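Local coordinates for substrate binding periplasmic protein (Ralstonia solanacearum, PDB 3LOP) that probably captures leucine or related amino acids in the periplasm for uptake, holding a bound leucine in a pocket, at residues 128-133 with 162-167; 146-151 with 175-180; 187-192 with 210-215; 195-200 with 221-226. All coordinates share one frame; numbering follows the deposited sequence.

Contact 1 (128-133 with 162-167)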
loop_
_atom_site.group_PDB
_atom_site.type_symbol
_atom_site.label_atom_id
_atom_site.label_comp_id
_atom_site.label_asym_id
_atom_site.label_seq_id
_atom_site.Cartn_x
_atom_site.Cartn_y
_atom_site.Cartn_z
ATOM N N GLU A 128 0.998 11.754 -2.853
ATOM C CA GLU A 128 2.402 11.440 -2.596
ATOM C C GLU A 128 3.292 12.146 -3.617
ATOM O O GLU A 128 4.288 12.781 -3.262
ATOM C CB GLU A 128 2.653 9.933 -2.708
ATOM C CG GLU A 128 2.031 9.068 -1.622
ATOM C CD GLU A 128 2.438 7.610 -1.771
ATOM O OE1 GLU A 128 3.656 7.346 -1.853
ATOM O OE2 GLU A 128 1.551 6.731 -1.807
ATOM N N ILE A 129 2.924 12.022 -4.888
ATOM C CA ILE A 129 3.681 12.624 -5.975
ATOM C C ILE A 129 3.709 14.146 -5.871
ATOM O O ILE A 129 4.768 14.762 -6.000
ATOM C CB ILE A 129 3.108 12.182 -7.343
ATOM C CG1 ILE A 129 3.331 10.677 -7.519
ATOM C CG2 ILE A 129 3.771 12.959 -8.471
ATOM C CD1 ILE A 129 2.658 10.078 -8.740
ATOM N N ASP A 130 2.554 14.755 -5.628
ATOM C CA ASP A 130 2.504 16.207 -5.492
ATOM C C ASP A 130 3.463 16.672 -4.403
ATOM O O ASP A 130 4.279 17.568 -4.615
ATOM C CB ASP A 130 1.089 16.677 -5.129
ATOM C CG ASP A 130 0.133 16.614 -6.299
ATOM O OD1 ASP A 130 0.594 16.719 -7.455
ATOM O OD2 ASP A 130 -1.088 16.480 -6.061
ATOM N N LYS A 131 3.369 16.055 -3.233
ATOM C CA LYS A 131 4.214 16.443 -2.113
ATOM C C LYS A 131 5.709 16.248 -2.374
ATOM O O LYS A 131 6.501 17.163 -2.154
ATOM C CB LYS A 131 3.793 15.676 -0.856
ATOM C CG LYS A 131 4.034 16.432 0.445
ATOM C CD LYS A 131 3.393 15.713 1.623
ATOM C CE LYS A 131 3.573 16.488 2.917
ATOM N NZ LYS A 131 2.946 17.835 2.846
HETATM N N MSE A 132 6.092 15.068 -2.855
HETATM C CA MSE A 132 7.502 14.780 -3.120
HETATM C C MSE A 132 8.099 15.563 -4.284
HETATM O O MSE A 132 9.207 16.090 -4.179
HETATM C CB MSE A 132 7.710 13.286 -3.386
HETATM C CG MSE A 132 7.605 12.406 -2.159
HETATM SE SE MSE A 132 8.061 10.567 -2.559
HETATM C CE MSE A 132 6.317 9.939 -3.098
ATOM N N ILE A 133 7.378 15.624 -5.397
ATOM C CA ILE A 133 7.879 16.337 -6.562
ATOM C C ILE A 133 7.953 17.838 -6.303
ATOM O O ILE A 133 8.931 18.487 -6.670
ATOM C CB ILE A 133 7.005 16.047 -7.809
ATOM C CG1 ILE A 133 7.067 14.553 -8.142
ATOM C CG2 ILE A 133 7.495 16.863 -8.999
ATOM C CD1 ILE A 133 8.464 14.048 -8.460
ATOM N N GLU A 162 4.071 13.916 -14.396
ATOM C CA GLU A 162 3.963 14.880 -15.488
ATOM C C GLU A 162 3.030 16.024 -15.106
ATOM O O GLU A 162 3.302 17.185 -15.413
ATOM C CB GLU A 162 3.442 14.206 -16.761
ATOM C CG GLU A 162 4.357 13.131 -17.316
ATOM C CD GLU A 162 3.872 12.575 -18.642
ATOM O OE1 GLU A 162 2.675 12.233 -18.744
ATOM O OE2 GLU A 162 4.692 12.473 -19.581
ATOM N N ARG A 163 1.934 15.690 -14.433
ATOM C CA ARG A 163 0.960 16.695 -14.020
ATOM C C ARG A 163 1.571 17.691 -13.041
ATOM O O ARG A 163 1.425 18.904 -13.202
ATOM C CB ARG A 163 -0.254 16.017 -13.380
ATOM C CG ARG A 163 -1.356 16.981 -12.956
ATOM C CD ARG A 163 -2.549 16.220 -12.404
ATOM N NE ARG A 163 -3.059 15.258 -13.376
ATOM C CZ ARG A 163 -4.008 14.363 -13.122
ATOM N NH1 ARG A 163 -4.561 14.302 -11.918
ATOM N NH2 ARG A 163 -4.401 13.524 -14.071
ATOM N N THR A 164 2.258 17.177 -12.027
ATOM C CA THR A 164 2.881 18.034 -11.030
ATOM C C THR A 164 3.965 18.901 -11.664
ATOM O O THR A 164 4.042 20.099 -11.402
ATOM C CB THR A 164 3.496 17.198 -9.888
ATOM O OG1 THR A 164 2.481 16.368 -9.307
ATOM C CG2 THR A 164 4.071 18.110 -8.804
ATOM N N LEU A 165 4.793 18.304 -12.513
ATOM C CA LEU A 165 5.859 19.065 -13.152
ATOM C C LEU A 165 5.317 20.141 -14.087
ATOM O O LEU A 165 5.883 21.232 -14.179
ATOM C CB LEU A 165 6.803 18.129 -13.912
ATOM C CG LEU A 165 7.699 17.252 -13.030
ATOM C CD1 LEU A 165 8.564 16.351 -13.909
ATOM C CD2 LEU A 165 8.574 18.139 -12.145
ATOM N N LYS A 166 4.215 19.841 -14.769
ATOM C CA LYS A 166 3.610 20.802 -15.688
ATOM C C LYS A 166 3.194 22.063 -14.934
ATOM O O LYS A 166 3.261 23.171 -15.473
ATOM C CB LYS A 166 2.389 20.186 -16.377
ATOM C CG LYS A 166 1.738 21.102 -17.411
ATOM C CD LYS A 166 0.526 20.439 -18.044
ATOM C CE LYS A 166 -0.145 21.358 -19.055
ATOM N NZ LYS A 166 0.769 21.718 -20.172
ATOM N N ALA A 167 2.766 21.887 -13.689
ATOM C CA ALA A 167 2.342 23.005 -12.852
ATOM C C ALA A 167 3.516 23.940 -12.574
ATOM O O ALA A 167 3.329 25.074 -12.130
ATOM C CB ALA A 167 1.763 22.488 -11.540
#
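T164 and D130 make the polar half of this helix-helix contact. The hydroxyl OG1 of T164 donates to OD1 of D130 at 2.7 Å, reaching the oxygen nearly in line with its C-O bond. It can do so because OG1 lies anti to the carbonyl carbon of T164 (chi1 -57°), which also sends the methyl CG2 the other way, into the apolar half. The backbone O of G160, one turn back, is also in hydrogen-bonding contact with OG1. OD1 of D130 is gripped twice, since Q126 one turn earlier donates its NE2 to the same oxygen; two donors on one atom would probably favour the ionised carboxylate.

The apolar half is built from methyl groups. The CG2 branch of I133 packs on CG2 of T164 at 3.6 Å and also meets CD2 of L165 at 3.6 Å, the isoleucine and leucine side chains crossing at about a right angle. At the border of the two halves, one turn back, CG2 of I129 packs against the T164 hydroxyl, 3.7 Å from OG1. In both isoleucines CG2 stands anti to the backbone N, which turns that branch to helix 152-166, and both also touch F201 of the underlying sheet.

As for the backbones, the two short axes pass 9.4 Å apart at 44°; the nearest CA atoms, those of D130 and T164, are 5.8 Å apart. Helices 125-138 and 152-166 are thus neighbours laid over one face of the parallel sheet, as in the Rossmann-like alpha/beta lobe of a periplasmic binding protein.

Contact 2 (146-151 with 175-180)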
loop_
_atom_site.group_PDB
_atom_site.type_symbol
_atom_site.label_atom_id
_atom_site.label_comp_id
_atom_site.label_asym_id
_atom_site.label_seq_id
_atom_site.Cartn_x
_atom_site.Cartn_y
_atom_site.Cartn_z
ATOM N N VAL A 146 12.180 8.861 -14.332
ATOM C CA VAL A 146 11.170 8.019 -13.709
ATOM C C VAL A 146 11.276 6.559 -14.128
ATOM O O VAL A 146 11.381 6.254 -15.315
ATOM C CB VAL A 146 9.738 8.500 -14.067
ATOM C CG1 VAL A 146 8.705 7.625 -13.365
ATOM C CG2 VAL A 146 9.555 9.964 -13.676
ATOM N N LEU A 147 11.271 5.668 -13.142
ATOM C CA LEU A 147 11.279 4.231 -13.392
ATOM C C LEU A 147 9.807 3.875 -13.227
ATOM O O LEU A 147 9.218 4.197 -12.196
ATOM C CB LEU A 147 12.084 3.482 -12.329
ATOM C CG LEU A 147 11.899 1.957 -12.390
ATOM C CD1 LEU A 147 12.595 1.408 -13.627
ATOM C CD2 LEU A 147 12.454 1.306 -11.136
ATOM N N TYR A 148 9.204 3.236 -14.222
ATOM C CA TYR A 148 7.792 2.889 -14.106
ATOM C C TYR A 148 7.456 1.473 -14.543
ATOM O O TYR A 148 8.053 0.935 -15.477
ATOM C CB TYR A 148 6.924 3.875 -14.898
ATOM C CG TYR A 148 7.095 3.810 -16.401
ATOM C CD1 TYR A 148 8.170 4.436 -17.031
ATOM C CD2 TYR A 148 6.172 3.131 -17.195
ATOM C CE1 TYR A 148 8.318 4.392 -18.418
ATOM C CE2 TYR A 148 6.312 3.079 -18.581
ATOM C CZ TYR A 148 7.387 3.712 -19.183
ATOM O OH TYR A 148 7.529 3.670 -20.552
ATOM N N GLN A 149 6.490 0.873 -13.857
ATOM C CA GLN A 149 6.054 -0.474 -14.191
ATOM C C GLN A 149 5.221 -0.394 -15.469
ATOM O O GLN A 149 4.415 0.520 -15.640
ATOM C CB GLN A 149 5.231 -1.054 -13.038
ATOM C CG GLN A 149 4.787 -2.497 -13.236
ATOM C CD GLN A 149 4.339 -3.136 -11.939
ATOM O OE1 GLN A 149 5.162 -3.573 -11.134
ATOM N NE2 GLN A 149 3.032 -3.177 -11.718
ATOM N N GLU A 150 5.421 -1.354 -16.364
ATOM C CA GLU A 150 4.713 -1.361 -17.637
ATOM C C GLU A 150 3.272 -1.854 -17.536
ATOM O O GLU A 150 2.911 -2.895 -18.091
ATOM C CB GLU A 150 5.494 -2.194 -18.654
ATOM C CG GLU A 150 5.034 -2.007 -20.086
ATOM C CD GLU A 150 6.062 -2.495 -21.084
ATOM O OE1 GLU A 150 6.484 -3.667 -20.981
ATOM O OE2 GLU A 150 6.450 -1.703 -21.970
ATOM N N ASP A 151 2.459 -1.088 -16.813
ATOM C CA ASP A 151 1.046 -1.387 -16.618
ATOM C C ASP A 151 0.376 -0.201 -15.924
ATOM O O ASP A 151 0.938 0.898 -15.890
ATOM C CB ASP A 151 0.870 -2.683 -15.806
ATOM C CG ASP A 151 1.027 -2.481 -14.311
ATOM O OD1 ASP A 151 1.657 -1.486 -13.893
ATOM O OD2 ASP A 151 0.525 -3.340 -13.552
HETATM N N MSE A 175 12.557 8.514 -18.881
HETATM C CA MSE A 175 11.739 7.491 -18.255
HETATM C C MSE A 175 12.141 6.126 -18.790
HETATM O O MSE A 175 12.606 6.001 -19.926
HETATM C CB MSE A 175 10.245 7.748 -18.501
HETATM C CG MSE A 175 9.824 7.792 -19.957
HETATM SE SE MSE A 175 7.915 8.098 -20.140
HETATM C CE MSE A 175 7.890 9.994 -19.785
ATOM N N ALA A 176 11.981 5.110 -17.954
ATOM C CA ALA A 176 12.329 3.744 -18.319
ATOM C C ALA A 176 11.376 2.800 -17.603
ATOM O O ALA A 176 11.033 3.013 -16.441
ATOM C CB ALA A 176 13.765 3.445 -17.919
ATOM N N SER A 177 10.966 1.745 -18.300
ATOM C CA SER A 177 10.023 0.788 -17.742
ATOM C C SER A 177 10.607 -0.588 -17.453
ATOM O O SER A 177 11.748 -0.886 -17.797
ATOM C CB SER A 177 8.849 0.621 -18.703
ATOM O OG SER A 177 9.277 -0.001 -19.906
ATOM N N TYR A 178 9.795 -1.418 -16.805
ATOM C CA TYR A 178 10.153 -2.795 -16.490
ATOM C C TYR A 178 8.819 -3.547 -16.465
ATOM O O TYR A 178 7.778 -2.958 -16.176
ATOM C CB TYR A 178 10.870 -2.885 -15.136
ATOM C CG TYR A 178 9.972 -2.694 -13.941
ATOM C CD1 TYR A 178 9.236 -3.761 -13.421
ATOM C CD2 TYR A 178 9.821 -1.442 -13.356
ATOM C CE1 TYR A 178 8.367 -3.578 -12.350
ATOM C CE2 TYR A 178 8.955 -1.250 -12.285
ATOM C CZ TYR A 178 8.230 -2.322 -11.791
ATOM O OH TYR A 178 7.356 -2.135 -10.747
ATOM N N PRO A 179 8.828 -4.851 -16.780
ATOM C CA PRO A 179 7.614 -5.682 -16.802
ATOM C C PRO A 179 7.002 -5.975 -15.434
ATOM O O PRO A 179 7.718 -6.281 -14.484
ATOM C CB PRO A 179 8.083 -6.967 -17.489
ATOM C CG PRO A 179 9.316 -6.546 -18.247
ATOM C CD PRO A 179 9.980 -5.605 -17.297
ATOM N N ARG A 180 5.676 -5.895 -15.341
ATOM C CA ARG A 180 5.001 -6.169 -14.076
ATOM C C ARG A 180 5.244 -7.617 -13.660
ATOM O O ARG A 180 5.446 -8.496 -14.502
ATOM C CB ARG A 180 3.489 -5.914 -14.190
ATOM C CG ARG A 180 2.682 -7.081 -14.763
ATOM C CD ARG A 180 1.223 -6.701 -14.981
ATOM N NE ARG A 180 0.578 -6.210 -13.764
ATOM C CZ ARG A 180 0.097 -6.984 -12.795
ATOM N NH1 ARG A 180 0.174 -8.306 -12.885
ATOM N NH2 ARG A 180 -0.463 -6.430 -11.730
HETATM O O HOH W 1 4.042 -5.434 -17.700
HETATM O O HOH W 2 9.299 -2.895 -19.597
HETATM O O HOH W 3 8.994 0.367 -22.578
HETATM O O HOH W 4 -0.617 -3.471 -11.193
#
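Q149 and Y178 meet twice, in an unusual way. The hydroxyl OH of Y178 donates to OE1 of Q149 at 2.7 Å, approaching 35° above the plane of the amide carbonyl, while CA of Q149 makes a CH-pi contact over a face of the same tyrosine ring, 3.9 Å from its centroid. The ring can lie back along its neighbour because CG of Y178 stands between the backbone N and carbonyl carbon (chi1 73°). T205, a leucine-pocket residue, gives its backbone N to the same hydroxyl, so this oxygen both donates and accepts.

The other end of the Q149 amide turns to D151: NE2 donates to OD1 at 3.1 Å, from above the carboxylate plane. OD2 of D151 forms a salt bridge with NE of R180 at 2.9 Å, the N-H pointing almost straight at it (173°). Water 4 spans OD2 and NH2 of R180. D151 is also the N-cap of helix 152-166, with OD1 accepting from the backbone N of L153.

These strands are the two parallel strands of a beta-alpha-beta unit whose crossover is that helix. Their ladder runs from A176 N to V146 O, Y148 N to A176 O, Y178 N to Y148 O and E150 N to Y178 O; the third bond is the longest, at 3.2 Å.

On the sheet face carrying Y148, CB of S177 sits over the tyrosine ring, 3.6 Å from the centroid, and SE of selenomethionine M175 makes an oblique Met-aromatic contact, 5.0 Å from the centroid of the Y148 ring. Water 1 links E150 O to R180 N.

Contact 3 (187-192 with 210-215)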
loop_
_atom_site.group_PDB
_atom_site.type_symbol
_atom_site.label_atom_id
_atom_site.label_comp_id
_atom_site.label_asym_id
_atom_site.label_seq_id
_atom_site.Cartn_x
_atom_site.Cartn_y
_atom_site.Cartn_z
ATOM N N PRO A 187 17.554 -3.108 -18.327
ATOM C CA PRO A 187 17.448 -2.093 -19.379
ATOM C C PRO A 187 17.120 -0.712 -18.815
ATOM O O PRO A 187 17.607 0.305 -19.309
ATOM C CB PRO A 187 16.338 -2.642 -20.269
ATOM C CG PRO A 187 16.510 -4.124 -20.129
ATOM C CD PRO A 187 16.720 -4.280 -18.645
ATOM N N ALA A 188 16.296 -0.681 -17.772
ATOM C CA ALA A 188 15.916 0.583 -17.153
ATOM C C ALA A 188 17.116 1.229 -16.471
ATOM O O ALA A 188 17.289 2.449 -16.517
ATOM C CB ALA A 188 14.800 0.356 -16.145
ATOM N N VAL A 189 17.938 0.408 -15.825
ATOM C CA VAL A 189 19.127 0.911 -15.156
ATOM C C VAL A 189 20.078 1.504 -16.191
ATOM O O VAL A 189 20.642 2.578 -15.982
ATOM C CB VAL A 189 19.855 -0.207 -14.377
ATOM C CG1 VAL A 189 21.164 0.329 -13.801
ATOM C CG2 VAL A 189 18.957 -0.734 -13.259
ATOM N N ASP A 190 20.250 0.811 -17.315
ATOM C CA ASP A 190 21.137 1.309 -18.362
ATOM C C ASP A 190 20.677 2.683 -18.838
ATOM O O ASP A 190 21.474 3.615 -18.944
ATOM C CB ASP A 190 21.164 0.366 -19.572
ATOM C CG ASP A 190 21.712 -1.010 -19.245
ATOM O OD1 ASP A 190 22.587 -1.119 -18.362
ATOM O OD2 ASP A 190 21.279 -1.987 -19.894
ATOM N N LYS A 191 19.384 2.800 -19.115
ATOM C CA LYS A 191 18.812 4.045 -19.610
ATOM C C LYS A 191 18.884 5.217 -18.634
ATOM O O LYS A 191 19.255 6.324 -19.019
ATOM C CB LYS A 191 17.356 3.820 -20.027
ATOM C CG LYS A 191 16.739 4.997 -20.760
ATOM C CD LYS A 191 15.357 4.661 -21.293
ATOM C CE LYS A 191 14.790 5.817 -22.101
ATOM N NZ LYS A 191 13.412 5.539 -22.593
ATOM N N LEU A 192 18.532 4.985 -17.375
ATOM C CA LEU A 192 18.559 6.072 -16.406
ATOM C C LEU A 192 19.967 6.467 -15.966
ATOM O O LEU A 192 20.192 7.604 -15.553
ATOM C CB LEU A 192 17.674 5.724 -15.205
ATOM C CG LEU A 192 16.188 5.668 -15.585
ATOM C CD1 LEU A 192 15.349 5.234 -14.395
ATOM C CD2 LEU A 192 15.740 7.035 -16.083
ATOM N N ALA A 210 14.012 -2.316 -5.479
ATOM C CA ALA A 210 15.233 -2.704 -4.779
ATOM C C ALA A 210 16.357 -3.051 -5.748
ATOM O O ALA A 210 17.495 -2.609 -5.575
ATOM C CB ALA A 210 14.952 -3.886 -3.861
ATOM N N GLN A 211 16.042 -3.840 -6.772
ATOM C CA GLN A 211 17.047 -4.219 -7.755
ATOM C C GLN A 211 17.537 -3.000 -8.524
ATOM O O GLN A 211 18.733 -2.867 -8.792
ATOM C CB GLN A 211 16.485 -5.265 -8.715
ATOM C CG GLN A 211 16.314 -6.628 -8.069
ATOM C CD GLN A 211 17.640 -7.244 -7.663
ATOM O OE1 GLN A 211 17.680 -8.211 -6.902
ATOM N NE2 GLN A 211 18.735 -6.692 -8.179
ATOM N N PHE A 212 16.623 -2.100 -8.872
ATOM C CA PHE A 212 17.024 -0.902 -9.593
ATOM C C PHE A 212 17.966 -0.061 -8.733
ATOM O O PHE A 212 19.029 0.360 -9.187
ATOM C CB PHE A 212 15.810 -0.048 -9.972
ATOM C CG PHE A 212 16.182 1.235 -10.656
ATOM C CD1 PHE A 212 16.344 1.283 -12.037
ATOM C CD2 PHE A 212 16.450 2.379 -9.910
ATOM C CE1 PHE A 212 16.778 2.453 -12.663
ATOM C CE2 PHE A 212 16.883 3.551 -10.523
ATOM C CZ PHE A 212 17.048 3.588 -11.904
ATOM N N VAL A 213 17.574 0.187 -7.488
ATOM C CA VAL A 213 18.396 0.991 -6.590
ATOM C C VAL A 213 19.787 0.399 -6.372
ATOM O O VAL A 213 20.786 1.111 -6.475
ATOM C CB VAL A 213 17.697 1.192 -5.225
ATOM C CG1 VAL A 213 18.625 1.904 -4.254
ATOM C CG2 VAL A 213 16.432 2.015 -5.418
ATOM N N ARG A 214 19.859 -0.898 -6.082
ATOM C CA ARG A 214 21.155 -1.532 -5.858
ATOM C C ARG A 214 22.064 -1.407 -7.076
ATOM O O ARG A 214 23.221 -1.002 -6.959
ATOM C CB ARG A 214 20.983 -3.017 -5.508
ATOM C CG ARG A 214 22.313 -3.754 -5.328
ATOM C CD ARG A 214 22.127 -5.246 -5.053
ATOM N NE ARG A 214 21.741 -5.538 -3.674
ATOM C CZ ARG A 214 22.535 -5.386 -2.618
ATOM N NH1 ARG A 214 23.774 -4.937 -2.768
ATOM N NH2 ARG A 214 22.094 -5.696 -1.406
ATOM N N GLN A 215 21.535 -1.758 -8.242
ATOM C CA GLN A 215 22.299 -1.706 -9.487
ATOM C C GLN A 215 22.655 -0.292 -9.924
ATOM O O GLN A 215 23.774 -0.034 -10.363
ATOM C CB GLN A 215 21.520 -2.409 -10.599
ATOM C CG GLN A 215 21.388 -3.914 -10.397
ATOM C CD GLN A 215 20.399 -4.551 -11.354
ATOM O OE1 GLN A 215 20.405 -4.268 -12.551
ATOM N NE2 GLN A 215 19.549 -5.430 -10.831
#
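The helical segments 187-192 and 210-215 cross at 44° with their axes 9.8 Å apart, and V189 and F212 bring their CA atoms within 6.2 Å. They belong to consecutive helices of a Rossmann-like alpha/beta lobe: helix 186-194 leads into strand 199-203, helix 206-218 follows that strand, and both helices lie on the same face of the parallel sheet.

F212 carries the contact. With CG anti to the backbone N (chi1 177°), its ring extends across to the other helix. The V189 and F212 side chains run antiparallel alongside one another, and CG2 of V189 meets CD1 of F212 at 3.5 Å. L192 comes across at about a right angle, its CD1 only 3.4 Å from CZ of F212, a snug fit. Behind the phenyl group, I200 and L202 of the sheet help bury it, and the ring of Y216 lies nearly parallel to it. A188 and L192 in turn rest on A176 of strand 174-178.

Farther out, CB of Q215 touches CG2 of V189 at 4.1 Å. At the ring edge, near its plane, the backbone oxygen O of A188 lies 3.9 Å from CE1 of F212.

Contact 4 (195-200 with 221-226)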
loop_
_atom_site.group_PDB
_atom_site.type_symbol
_atom_site.label_atom_id
_atom_site.label_comp_id
_atom_site.label_asym_id
_atom_site.label_seq_id
_atom_site.Cartn_x
_atom_site.Cartn_y
_atom_site.Cartn_z
ATOM N N ALA A 195 21.009 8.960 -18.435
ATOM C CA ALA A 195 20.267 10.216 -18.373
ATOM C C ALA A 195 20.912 11.176 -17.382
ATOM O O ALA A 195 21.397 10.766 -16.329
ATOM C CB ALA A 195 18.817 9.947 -17.984
ATOM N N ASP A 196 20.913 12.460 -17.725
ATOM C CA ASP A 196 21.505 13.480 -16.869
ATOM C C ASP A 196 20.457 13.977 -15.878
ATOM O O ASP A 196 20.020 15.126 -15.935
ATOM C CB ASP A 196 22.028 14.627 -17.740
ATOM C CG ASP A 196 22.762 15.679 -16.941
ATOM O OD1 ASP A 196 23.468 15.310 -15.981
ATOM O OD2 ASP A 196 22.647 16.873 -17.285
ATOM N N VAL A 197 20.068 13.103 -14.956
ATOM C CA VAL A 197 19.046 13.438 -13.975
ATOM C C VAL A 197 19.555 13.695 -12.560
ATOM O O VAL A 197 20.535 13.099 -12.117
ATOM C CB VAL A 197 17.966 12.334 -13.926
ATOM C CG1 VAL A 197 17.236 12.273 -15.260
ATOM C CG2 VAL A 197 18.605 10.985 -13.619
ATOM N N GLN A 198 18.867 14.590 -11.858
ATOM C CA GLN A 198 19.226 14.949 -10.488
ATOM C C GLN A 198 18.452 14.107 -9.488
ATOM O O GLN A 198 18.860 13.959 -8.338
ATOM C CB GLN A 198 18.924 16.427 -10.239
ATOM C CG GLN A 198 19.738 17.369 -11.106
ATOM C CD GLN A 198 19.094 18.729 -11.246
ATOM O OE1 GLN A 198 17.902 18.836 -11.538
ATOM N NE2 GLN A 198 19.881 19.782 -11.052
ATOM N N ALA A 199 17.328 13.562 -9.935
ATOM C CA ALA A 199 16.490 12.737 -9.080
ATOM C C ALA A 199 15.756 11.717 -9.936
ATOM O O ALA A 199 15.457 11.969 -11.103
ATOM C CB ALA A 199 15.479 13.616 -8.331
ATOM N N ILE A 200 15.490 10.553 -9.354
ATOM C CA ILE A 200 14.765 9.501 -10.052
ATOM C C ILE A 200 13.631 9.039 -9.155
ATOM O O ILE A 200 13.853 8.644 -8.008
ATOM C CB ILE A 200 15.669 8.299 -10.379
ATOM C CG1 ILE A 200 16.713 8.706 -11.422
ATOM C CG2 ILE A 200 14.821 7.144 -10.902
ATOM C CD1 ILE A 200 17.764 7.638 -11.690
ATOM N N GLY A 221 25.461 5.592 -10.234
ATOM C CA GLY A 221 24.343 6.520 -10.270
ATOM C C GLY A 221 24.308 7.370 -9.014
ATOM O O GLY A 221 24.379 6.842 -7.905
ATOM N N GLU A 222 24.184 8.683 -9.184
ATOM C CA GLU A 222 24.175 9.595 -8.044
ATOM C C GLU A 222 22.877 10.358 -7.791
ATOM O O GLU A 222 22.798 11.143 -6.850
ATOM C CB GLU A 222 25.315 10.608 -8.184
ATOM C CG GLU A 222 26.711 10.010 -8.109
ATOM C CD GLU A 222 26.962 9.270 -6.810
ATOM O OE1 GLU A 222 26.374 9.657 -5.777
ATOM O OE2 GLU A 222 27.756 8.305 -6.817
ATOM N N ALA A 223 21.859 10.136 -8.616
ATOM C CA ALA A 223 20.598 10.849 -8.439
ATOM C C ALA A 223 19.936 10.606 -7.086
ATOM O O ALA A 223 20.099 9.546 -6.483
ATOM C CB ALA A 223 19.627 10.469 -9.557
ATOM N N GLN A 224 19.207 11.611 -6.609
ATOM C CA GLN A 224 18.458 11.493 -5.362
ATOM C C GLN A 224 17.341 10.510 -5.699
ATOM O O GLN A 224 16.724 10.612 -6.756
ATOM C CB GLN A 224 17.858 12.849 -4.982
ATOM C CG GLN A 224 16.766 12.793 -3.918
ATOM C CD GLN A 224 17.289 12.342 -2.573
ATOM O OE1 GLN A 224 18.262 12.899 -2.062
ATOM N NE2 GLN A 224 16.645 11.335 -1.985
ATOM N N LEU A 225 17.083 9.558 -4.811
ATOM C CA LEU A 225 16.046 8.572 -5.064
ATOM C C LEU A 225 14.817 8.792 -4.198
ATOM O O LEU A 225 14.920 9.182 -3.034
ATOM C CB LEU A 225 16.603 7.164 -4.829
ATOM C CG LEU A 225 17.818 6.801 -5.692
ATOM C CD1 LEU A 225 18.461 5.525 -5.170
ATOM C CD2 LEU A 225 17.394 6.648 -7.148
ATOM N N LEU A 226 13.649 8.550 -4.784
ATOM C CA LEU A 226 12.384 8.688 -4.078
ATOM C C LEU A 226 11.374 7.779 -4.763
ATOM O O LEU A 226 11.575 7.384 -5.909
ATOM C CB LEU A 226 11.894 10.142 -4.095
ATOM C CG LEU A 226 11.641 10.838 -5.434
ATOM C CD1 LEU A 226 10.732 12.037 -5.205
ATOM C CD2 LEU A 226 12.958 11.269 -6.065
#
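I200 packs against A223 and L225 at the apolar centre. Its CG1 reaches CB of A223 at 3.9 Å, and its CB meets CD2 of L225 at 4.0 Å, while CG2 of V197 closes on the same A223 methyl at 4.2 Å. Helix 206-218 covers this side, with F212 and Y216 on I200 and V213 on L225. On the reverse side, CB of A199 touches CD2 of L226 at 4.1 Å beneath helix 125-138. L226 has CG between its backbone N and carbonyl carbon (chi1 59°), which folds the side chain back over the neighbouring strand and lays CD2 3.4 Å from O of I200.

Between the two faces runs the backbone ladder. N of I200 donates to O of Q224 at 2.9 Å; before it, N of Q224 donates to O of Q198, also at 2.9 Å and nearly straight (169°); after it, N of L226 reaches O of I200 at a longer 3.2 Å.

The two glutamines mark the polar edge. The amide NE2 of Q224 bends round to O of L225 and also serves O of G247, whereas OE1 of Q198 accepts from the backbone N of T142 and of R143. Strand 224-227 lies beside 199-203, and L225 pairs on its other side with S249; with helix 206-218 as crossover, strands 199-203 and 224-227 form a beta-alpha-beta unit of the Rossmann-like lobe.

Contacts 2 and 4 belong to one parallel sheet, joined through neighbouring strands 144-149 and 199-203, with centres 16 Å apart. Contact 1 covers one face of it, where CB of M132 meets CD1 of L226 at 3.7 Å, and contact 3 covers the other. Contact 3 lies about 11 Å, centre to centre, from both 2 and 4; NZ of K191 binds O of M175 at 2.8 Å, and CG1 of V213 rests 3.7 Å from CD1 of L225. Contact 2 alone comes close to the bound leucine, the side chain of Q149 being about 4 Å from it; in contact 1, the side chain of I129 is about 10 Å from the bound leucine.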